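Long-range contact in metazoan TIR-STING fusion (Crassostrea gigas, PDB 6WT6), which combines a TIR domain with a STING ligand-binding domain in a single chain: residues A[211-216]-A[351-356]. Numbering follows the deposited sequence.
Sequences RMSEKL and KNQLRK
K215 and Q353 reach across to each other where the start of strand 212-221 meets the last turn of helix 341-356. Both elements belong to the STING ligand-binding domain, and the strand is part of its mixed sheet. The two side chains cross at about a right angle. K215 runs extended as far as CE and then bends (chi4 62°), which turns NZ to Q353. The Q353 chain is bent earlier, at chi2, and this presents its amide oxygen to the lysine. K215 NZ donates to Q353 OE1 at 3.1 Å. The donor lies in the carbonyl plane, with a C=O...donor angle of 150°. The lysine methylenes also lie close, K215 CD being 3.4 Å from Q353 OE1. The same NZ forms a salt bridge with E357, just past the segment, so a neutral amide and a carboxylate share the ammonium group of this buried lysine.

S213 packs beside this pair. Its CB points to the helix, and S213 OG sits 3.7 Å from Q353 CB. This hydroxyl also hydrogen-bonds to E357, whose carboxylate also accepts a hydrogen bond from the backbone N of E214. E357 thus ties the corner of the chain at 214-215 to the helix end.

L354 makes the apolar half of the contact. Its two methyls meet backbone rather than side chains: L354 CD2 lies against the M212 carbonyl, while L354 CD1 approaches M212 N at 4.1 Å. M212 CB points away from helix 341-356, and the side chain packs on V199 and W202 of helix 176-204. The backbone oxygen of M212 accepts a hydrogen bond from R203.

The corner is braced by an ST turn, in which K215 N donates to S213 OG at 3.0 Å, nearly straight at 177°.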
loop_
_atom_site.group_PDB
_atom_site.type_symbol
_atom_site.label_atom_id
_atom_site.label_comp_id
_atom_site.label_asym_id
_atom_site.label_seq_id
_atom_site.Cartn_x
_atom_site.Cartn_y
_atom_site.Cartn_z
ATOM N N ARG A 211 33.097 9.225 16.319
ATOM C CA ARG A 211 32.046 8.886 17.268
ATOM C C ARG A 211 30.658 9.108 16.680
ATOM O O ARG A 211 29.694 9.299 17.429
ATOM C CB ARG A 211 32.217 9.695 18.556
ATOM C CG ARG A 211 33.543 9.463 19.267
ATOM C CD ARG A 211 33.622 8.062 19.861
ATOM N NE ARG A 211 34.914 7.795 20.492
ATOM C CZ ARG A 211 35.892 7.092 19.928
ATOM N NH1 ARG A 211 35.732 6.575 18.717
ATOM N NH2 ARG A 211 37.033 6.899 20.577
ATOM N N MET A 212 30.536 9.082 15.354
ATOM C CA MET A 212 29.260 9.350 14.700
ATOM C C MET A 212 29.280 8.778 13.291
ATOM O O MET A 212 30.219 9.027 12.529
ATOM C CB MET A 212 28.971 10.851 14.656
ATOM C CG MET A 212 27.656 11.204 13.988
ATOM S SD MET A 212 27.360 12.977 13.991
ATOM C CE MET A 212 25.619 13.027 13.575
ATOM N N SER A 213 28.244 8.017 12.954
ATOM C CA SER A 213 28.075 7.490 11.612
ATOM C C SER A 213 27.477 8.553 10.694
ATOM O O SER A 213 26.829 9.505 11.133
ATOM C CB SER A 213 27.180 6.250 11.631
ATOM O OG SER A 213 26.717 5.928 10.327
ATOM N N GLU A 214 27.705 8.372 9.394
ATOM C CA GLU A 214 27.113 9.245 8.389
ATOM C C GLU A 214 25.626 8.991 8.184
ATOM O O GLU A 214 24.927 9.879 7.685
ATOM C CB GLU A 214 27.815 9.071 7.042
ATOM C CG GLU A 214 29.306 9.324 7.042
ATOM C CD GLU A 214 29.911 9.077 5.673
ATOM O OE1 GLU A 214 29.190 8.556 4.796
ATOM O OE2 GLU A 214 31.099 9.402 5.471
ATOM N N LYS A 215 25.133 7.810 8.545
ATOM C CA LYS A 215 23.805 7.393 8.126
ATOM C C LYS A 215 22.722 7.938 9.053
ATOM O O LYS A 215 22.970 8.325 10.198
ATOM C CB LYS A 215 23.711 5.867 8.070
ATOM C CG LYS A 215 24.640 5.204 7.058
ATOM C CD LYS A 215 24.364 3.708 6.977
ATOM C CE LYS A 215 25.289 3.015 5.989
ATOM N NZ LYS A 215 26.727 3.133 6.379
ATOM N N LEU A 216 21.501 7.968 8.524
ATOM C CA LEU A 216 20.309 8.269 9.301
ATOM C C LEU A 216 19.732 6.957 9.817
ATOM O O LEU A 216 19.371 6.079 9.025
ATOM C CB LEU A 216 19.282 9.010 8.444
ATOM C CG LEU A 216 17.929 9.293 9.099
ATOM C CD1 LEU A 216 18.099 10.217 10.298
ATOM C CD2 LEU A 216 16.951 9.879 8.091
ATOM N N LYS A 351 28.527 1.699 16.086
ATOM C CA LYS A 351 29.866 1.144 15.906
ATOM C C LYS A 351 29.922 0.210 14.704
ATOM O O LYS A 351 30.926 0.176 13.984
ATOM C CB LYS A 351 30.303 0.419 17.179
ATOM C CG LYS A 351 30.491 1.339 18.376
ATOM C CD LYS A 351 30.809 0.561 19.643
ATOM C CE LYS A 351 31.034 1.504 20.815
ATOM N NZ LYS A 351 31.385 0.778 22.068
ATOM N N ASN A 352 28.850 -0.550 14.466
ATOM C CA ASN A 352 28.808 -1.425 13.299
ATOM C C ASN A 352 28.873 -0.623 12.005
ATOM O O ASN A 352 29.558 -1.016 11.052
ATOM C CB ASN A 352 27.543 -2.283 13.343
ATOM C CG ASN A 352 27.479 -3.289 12.214
ATOM O OD1 ASN A 352 28.363 -4.131 12.069
ATOM N ND2 ASN A 352 26.416 -3.224 11.421
ATOM N N GLN A 353 28.173 0.512 11.955
ATOM C CA GLN A 353 28.172 1.316 10.741
ATOM C C GLN A 353 29.498 2.041 10.545
ATOM O O GLN A 353 29.913 2.263 9.402
ATOM C CB GLN A 353 27.012 2.309 10.771
ATOM C CG GLN A 353 25.648 1.646 10.753
ATOM C CD GLN A 353 25.477 0.704 9.576
ATOM O OE1 GLN A 353 25.902 1.003 8.455
ATOM N NE2 GLN A 353 24.859 -0.445 9.824
ATOM N N LEU A 354 30.177 2.409 11.635
ATOM C CA LEU A 354 31.482 3.050 11.503
ATOM C C LEU A 354 32.521 2.090 10.936
ATOM O O LEU A 354 33.428 2.518 10.215
ATOM C CB LEU A 354 31.941 3.603 12.852
ATOM C CG LEU A 354 31.247 4.878 13.342
ATOM C CD1 LEU A 354 31.535 5.125 14.812
ATOM C CD2 LEU A 354 31.693 6.074 12.517
ATOM N N ARG A 355 32.403 0.796 11.250
ATOM C CA ARG A 355 33.279 -0.204 10.648
ATOM C C ARG A 355 33.127 -0.224 9.132
ATOM O O ARG A 355 34.119 -0.209 8.394
ATOM C CB ARG A 355 32.975 -1.586 11.229
ATOM C CG ARG A 355 34.006 -2.103 12.214
ATOM C CD ARG A 355 33.609 -3.472 12.764
ATOM N NE ARG A 355 32.362 -3.417 13.523
ATOM C CZ ARG A 355 32.286 -3.082 14.808
ATOM N NH1 ARG A 355 33.387 -2.772 15.479
ATOM N NH2 ARG A 355 31.111 -3.056 15.422
ATOM N N LYS A 356 31.882 -0.258 8.649
ATOM C CA LYS A 356 31.644 -0.346 7.213
ATOM C C LYS A 356 32.082 0.917 6.486
ATOM O O LYS A 356 32.508 0.848 5.327
ATOM C CB LYS A 356 30.167 -0.629 6.952
ATOM C CG LYS A 356 29.670 -1.916 7.587
ATOM C CD LYS A 356 28.165 -2.049 7.443
ATOM C CE LYS A 356 27.681 -3.390 7.961
ATOM N NZ LYS A 356 28.221 -4.511 7.144
#